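Local coordinates for protein cytosine deaminase (Klebsiella pneumoniae, PDB 4R85) that deaminates cytosine bases, 5-methylcytosine among them, by hydrolysis, probably with the iron(II) ion bound in its amidohydrolase barrel, at residues A225-A239 with R258-C270. Residues are numbered along the deposited sequence; the frame is centred on the assembly and turned at random.
Sequences AEEARVRGMGAQVTA and RLLKASGINFISC
Ile-265 wedges between helix 225-231 and strand 237-239 where two consecutive helix-strand segments of the amidohydrolase TIM barrel pack side by side; strands 237-240 and 266-269 are joined through helix 250-263 in a beta-alpha-beta crossover. With CG1 set between its backbone N and carbonyl carbon (chi1 73°), its two branches divide the work: CG2 meets Ala-228 CB at 3.6 Å and also touches Val-237 CG1, while CD1 reaches the methyls of both Ala-225 and Ala-239. Helix segments 225-231 and 258-263 run at 39° to one another, and Ala-225 CB fits among Leu-259 CG, Leu-260 CD2 and the Ser-263 side chain. Leu-259 CD1 lies at the edge of the Arg-229 guanidinium, which grips Glu-226 side-on in a salt bridge, NE to OE1 and NH2 to OE2, both oxygens lying close to the guanidinium plane. A water links Gly-234 N to Ser-263 O. The parallel strands pair through Asn-266 N to Val-237 O (2.9 Å), nearly straight at 175°, then Ala-239 N to Asn-266 O and Ile-268 N to Ala-239 O. On one face of the sheet Thr-238 OG1 rests on Asn-266 CB; the Asn-266 amide binds Asn-302 through OD1 and turns ND2 back in a weak bond to Val-237 O. Nearer the active site, where the Ile-268 side chain lies about 8 Å from the iron(II) ion, Thr-238 CG2 packs against Ile-268 CG1 at 3.7 Å.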
loop_
_atom_site.group_PDB
_atom_site.type_symbol
_atom_site.label_atom_id
_atom_site.label_comp_id
_atom_site.label_asym_id
_atom_site.label_seq_id
_atom_site.Cartn_x
_atom_site.Cartn_y
_atom_site.Cartn_z
ATOM N N ALA A 225 12.885 3.357 -27.810
ATOM C CA ALA A 225 11.989 2.422 -28.498
ATOM C C ALA A 225 12.326 2.362 -29.984
ATOM O O ALA A 225 12.315 1.282 -30.589
ATOM C CB ALA A 225 10.521 2.818 -28.282
ATOM N N GLU A 226 12.644 3.510 -30.580
ATOM C CA GLU A 226 13.003 3.491 -32.000
ATOM C C GLU A 226 14.314 2.740 -32.268
ATOM O O GLU A 226 14.412 1.990 -33.234
ATOM C CB GLU A 226 13.011 4.902 -32.607
ATOM C CG GLU A 226 13.499 4.991 -34.072
ATOM C CD GLU A 226 12.599 4.285 -35.101
ATOM O OE1 GLU A 226 11.573 3.675 -34.734
ATOM O OE2 GLU A 226 12.930 4.350 -36.304
ATOM N N GLU A 227 15.321 2.933 -31.417
ATOM C CA GLU A 227 16.559 2.183 -31.587
ATOM C C GLU A 227 16.302 0.690 -31.447
ATOM O O GLU A 227 16.835 -0.115 -32.209
ATOM C CB GLU A 227 17.611 2.647 -30.571
ATOM C CG GLU A 227 18.154 4.039 -30.905
ATOM C CD GLU A 227 18.615 4.122 -32.360
ATOM O OE1 GLU A 227 18.156 5.037 -33.089
ATOM O OE2 GLU A 227 19.429 3.265 -32.781
ATOM N N ALA A 228 15.494 0.317 -30.460
ATOM C CA ALA A 228 15.180 -1.086 -30.260
ATOM C C ALA A 228 14.475 -1.667 -31.492
ATOM O O ALA A 228 14.766 -2.794 -31.908
ATOM C CB ALA A 228 14.321 -1.254 -29.029
ATOM N N ARG A 229 13.556 -0.895 -32.072
ATOM C CA ARG A 229 12.771 -1.363 -33.228
ATOM C C ARG A 229 13.669 -1.554 -34.451
ATOM O O ARG A 229 13.650 -2.602 -35.095
ATOM C CB ARG A 229 11.639 -0.377 -33.564
ATOM C CG ARG A 229 10.693 -0.881 -34.678
ATOM C CD ARG A 229 9.837 0.243 -35.279
ATOM N NE ARG A 229 10.666 1.226 -35.972
ATOM C CZ ARG A 229 11.063 1.120 -37.237
ATOM N NH1 ARG A 229 10.693 0.071 -37.964
ATOM N NH2 ARG A 229 11.828 2.064 -37.780
ATOM N N VAL A 230 14.468 -0.535 -34.751
ATOM C CA VAL A 230 15.373 -0.552 -35.902
ATOM C C VAL A 230 16.414 -1.669 -35.800
ATOM O O VAL A 230 16.760 -2.317 -36.799
ATOM C CB VAL A 230 16.070 0.821 -36.051
ATOM C CG1 VAL A 230 17.313 0.723 -36.926
ATOM C CG2 VAL A 230 15.096 1.844 -36.607
ATOM N N ARG A 231 16.896 -1.909 -34.586
ATOM C CA ARG A 231 17.954 -2.890 -34.366
ATOM C C ARG A 231 17.382 -4.297 -34.191
ATOM O O ARG A 231 18.119 -5.274 -34.160
ATOM C CB ARG A 231 18.804 -2.488 -33.156
ATOM C CG ARG A 231 19.639 -1.230 -33.371
ATOM C CD ARG A 231 20.048 -0.645 -32.033
ATOM N NE ARG A 231 20.559 0.729 -32.131
ATOM C CZ ARG A 231 21.841 1.073 -32.034
ATOM N NH1 ARG A 231 22.771 0.150 -31.842
ATOM N NH2 ARG A 231 22.191 2.355 -32.114
ATOM N N GLY A 232 16.060 -4.393 -34.080
ATOM C CA GLY A 232 15.398 -5.672 -33.906
ATOM C C GLY A 232 15.645 -6.297 -32.543
ATOM O O GLY A 232 15.655 -7.518 -32.403
ATOM N N MET A 233 15.833 -5.470 -31.521
ATOM C CA MET A 233 16.157 -6.011 -30.201
ATOM C C MET A 233 15.108 -5.719 -29.125
ATOM O O MET A 233 15.420 -5.723 -27.937
ATOM C CB MET A 233 17.571 -5.578 -29.758
ATOM C CG MET A 233 17.895 -4.108 -29.928
ATOM S SD MET A 233 19.674 -3.722 -29.758
ATOM C CE MET A 233 19.996 -4.269 -28.080
ATOM N N GLY A 234 13.860 -5.494 -29.535
ATOM C CA GLY A 234 12.829 -5.104 -28.583
ATOM C C GLY A 234 12.654 -6.002 -27.367
ATOM O O GLY A 234 12.553 -5.518 -26.242
ATOM N N ALA A 235 12.618 -7.312 -27.590
ATOM C CA ALA A 235 12.451 -8.275 -26.498
ATOM C C ALA A 235 13.566 -8.152 -25.445
ATOM O O ALA A 235 13.367 -8.475 -24.272
ATOM C CB ALA A 235 12.389 -9.703 -27.049
ATOM N N GLN A 236 14.724 -7.664 -25.867
ATOM C CA GLN A 236 15.891 -7.568 -24.988
ATOM C C GLN A 236 15.996 -6.202 -24.314
ATOM O O GLN A 236 16.978 -5.918 -23.624
ATOM C CB GLN A 236 17.173 -7.843 -25.775
ATOM C CG GLN A 236 17.341 -9.298 -26.223
ATOM C CD GLN A 236 16.436 -9.664 -27.375
ATOM O OE1 GLN A 236 16.340 -8.935 -28.364
ATOM N NE2 GLN A 236 15.752 -10.797 -27.252
ATOM N N VAL A 237 14.984 -5.361 -24.514
ATOM C CA VAL A 237 15.031 -3.980 -24.043
ATOM C C VAL A 237 13.896 -3.667 -23.077
ATOM O O VAL A 237 12.740 -3.966 -23.352
ATOM C CB VAL A 237 14.973 -2.989 -25.232
ATOM C CG1 VAL A 237 14.931 -1.536 -24.731
ATOM C CG2 VAL A 237 16.184 -3.207 -26.153
ATOM N N THR A 238 14.241 -3.065 -21.942
ATOM C CA THR A 238 13.244 -2.611 -20.981
ATOM C C THR A 238 13.411 -1.122 -20.715
ATOM O O THR A 238 14.539 -0.620 -20.620
ATOM C CB THR A 238 13.333 -3.393 -19.648
ATOM O OG1 THR A 238 13.076 -4.785 -19.886
ATOM C CG2 THR A 238 12.309 -2.867 -18.641
ATOM N N ALA A 239 12.285 -0.416 -20.619
ATOM C CA ALA A 239 12.272 0.962 -20.147
ATOM C C ALA A 239 11.722 0.981 -18.725
ATOM O O ALA A 239 10.573 0.587 -18.489
ATOM C CB ALA A 239 11.409 1.834 -21.072
ATOM N N ARG A 258 1.978 3.702 -30.799
ATOM C CA ARG A 258 2.144 2.903 -32.003
ATOM C C ARG A 258 3.582 2.404 -32.120
ATOM O O ARG A 258 3.822 1.244 -32.448
ATOM C CB ARG A 258 1.719 3.715 -33.224
ATOM C CG ARG A 258 0.258 4.157 -33.129
ATOM C CD ARG A 258 -0.092 5.214 -34.161
ATOM N NE ARG A 258 -0.180 4.653 -35.503
ATOM C CZ ARG A 258 -1.261 4.045 -35.985
ATOM N NH1 ARG A 258 -1.260 3.560 -37.221
ATOM N NH2 ARG A 258 -2.338 3.908 -35.229
ATOM N N LEU A 259 4.536 3.287 -31.840
ATOM C CA LEU A 259 5.947 2.916 -31.812
ATOM C C LEU A 259 6.207 1.940 -30.666
ATOM O O LEU A 259 6.943 0.966 -30.825
ATOM C CB LEU A 259 6.819 4.163 -31.599
ATOM C CG LEU A 259 8.298 3.899 -31.289
ATOM C CD1 LEU A 259 8.944 3.031 -32.374
ATOM C CD2 LEU A 259 9.054 5.225 -31.131
ATOM N N LEU A 260 5.611 2.207 -29.506
ATOM C CA LEU A 260 5.883 1.380 -28.335
ATOM C C LEU A 260 5.479 -0.062 -28.615
ATOM O O LEU A 260 6.233 -0.989 -28.316
ATOM C CB LEU A 260 5.172 1.912 -27.089
ATOM C CG LEU A 260 5.608 3.286 -26.572
ATOM C CD1 LEU A 260 4.950 3.584 -25.223
ATOM C CD2 LEU A 260 7.142 3.369 -26.439
ATOM N N LYS A 261 4.302 -0.236 -29.218
ATOM C CA LYS A 261 3.828 -1.556 -29.621
ATOM C C LYS A 261 4.741 -2.210 -30.658
ATOM O O LYS A 261 5.108 -3.378 -30.521
ATOM C CB LYS A 261 2.407 -1.468 -30.184
ATOM C CG LYS A 261 1.818 -2.822 -30.553
ATOM C CD LYS A 261 1.816 -3.742 -29.339
ATOM C CE LYS A 261 1.074 -5.042 -29.608
ATOM N NZ LYS A 261 1.301 -6.009 -28.499
ATOM N N ALA A 262 5.093 -1.458 -31.698
ATOM C CA ALA A 262 5.915 -1.989 -32.781
ATOM C C ALA A 262 7.319 -2.360 -32.293
ATOM O O ALA A 262 7.929 -3.301 -32.800
ATOM C CB ALA A 262 5.999 -0.987 -33.920
ATOM N N SER A 263 7.822 -1.633 -31.296
ATOM C CA SER A 263 9.198 -1.838 -30.831
ATOM C C SER A 263 9.361 -3.148 -30.061
ATOM O O SER A 263 10.432 -3.765 -30.073
ATOM C CB SER A 263 9.643 -0.674 -29.948
ATOM O OG SER A 263 9.035 -0.763 -28.666
ATOM N N GLY A 264 8.300 -3.557 -29.376
ATOM C CA GLY A 264 8.309 -4.794 -28.618
ATOM C C GLY A 264 9.020 -4.701 -27.277
ATOM O O GLY A 264 9.213 -5.725 -26.625
ATOM N N ILE A 265 9.389 -3.492 -26.849
ATOM C CA ILE A 265 10.096 -3.343 -25.569
ATOM C C ILE A 265 9.197 -3.563 -24.351
ATOM O O ILE A 265 7.967 -3.512 -24.456
ATOM C CB ILE A 265 10.820 -1.978 -25.431
ATOM C CG1 ILE A 265 9.826 -0.832 -25.206
ATOM C CG2 ILE A 265 11.731 -1.726 -26.627
ATOM C CD1 ILE A 265 10.502 0.509 -24.896
ATOM N N ASN A 266 9.829 -3.813 -23.203
ATOM C CA ASN A 266 9.121 -4.034 -21.947
ATOM C C ASN A 266 9.145 -2.777 -21.094
ATOM O O ASN A 266 9.973 -1.898 -21.309
ATOM C CB ASN A 266 9.771 -5.177 -21.149
ATOM C CG ASN A 266 9.844 -6.477 -21.933
ATOM O OD1 ASN A 266 8.873 -7.225 -22.003
ATOM N ND2 ASN A 266 11.003 -6.753 -22.512
ATOM N N PHE A 267 8.236 -2.709 -20.128
ATOM C CA PHE A 267 8.151 -1.582 -19.211
ATOM C C PHE A 267 8.149 -2.052 -17.765
ATOM O O PHE A 267 7.504 -3.037 -17.422
ATOM C CB PHE A 267 6.888 -0.759 -19.491
ATOM C CG PHE A 267 6.954 0.010 -20.774
ATOM C CD1 PHE A 267 7.205 1.371 -20.762
ATOM C CD2 PHE A 267 6.803 -0.636 -21.996
ATOM C CE1 PHE A 267 7.276 2.082 -21.944
ATOM C CE2 PHE A 267 6.897 0.064 -23.180
ATOM C CZ PHE A 267 7.119 1.426 -23.155
ATOM N N ILE A 268 8.879 -1.344 -16.910
ATOM C CA ILE A 268 8.803 -1.616 -15.483
ATOM C C ILE A 268 8.333 -0.358 -14.756
ATOM O O ILE A 268 8.826 0.739 -15.016
ATOM C CB ILE A 268 10.153 -2.104 -14.923
ATOM C CG1 ILE A 268 10.510 -3.482 -15.520
ATOM C CG2 ILE A 268 10.105 -2.178 -13.395
ATOM C CD1 ILE A 268 11.909 -3.955 -15.147
ATOM N N SER A 269 7.353 -0.520 -13.875
ATOM C CA SER A 269 6.862 0.589 -13.059
ATOM C C SER A 269 7.156 0.291 -11.597
ATOM O O SER A 269 7.003 -0.849 -11.158
ATOM C CB SER A 269 5.355 0.745 -13.242
ATOM O OG SER A 269 4.828 1.655 -12.288
ATOM N N CYS A 270 7.562 1.317 -10.849
ATOM C CA CYS A 270 7.850 1.180 -9.425
ATOM C C CYS A 270 6.928 2.112 -8.643
ATOM O O CYS A 270 7.336 3.206 -8.231
ATOM C CB CYS A 270 9.310 1.532 -9.125
ATOM S SG CYS A 270 10.510 0.531 -10.045
HETATM O O HOH W 1 12.077 -5.061 -31.945
HETATM O O HOH W 2 11.216 -9.847 -23.562
HETATM O O HOH W 3 8.256 2.157 -17.492
#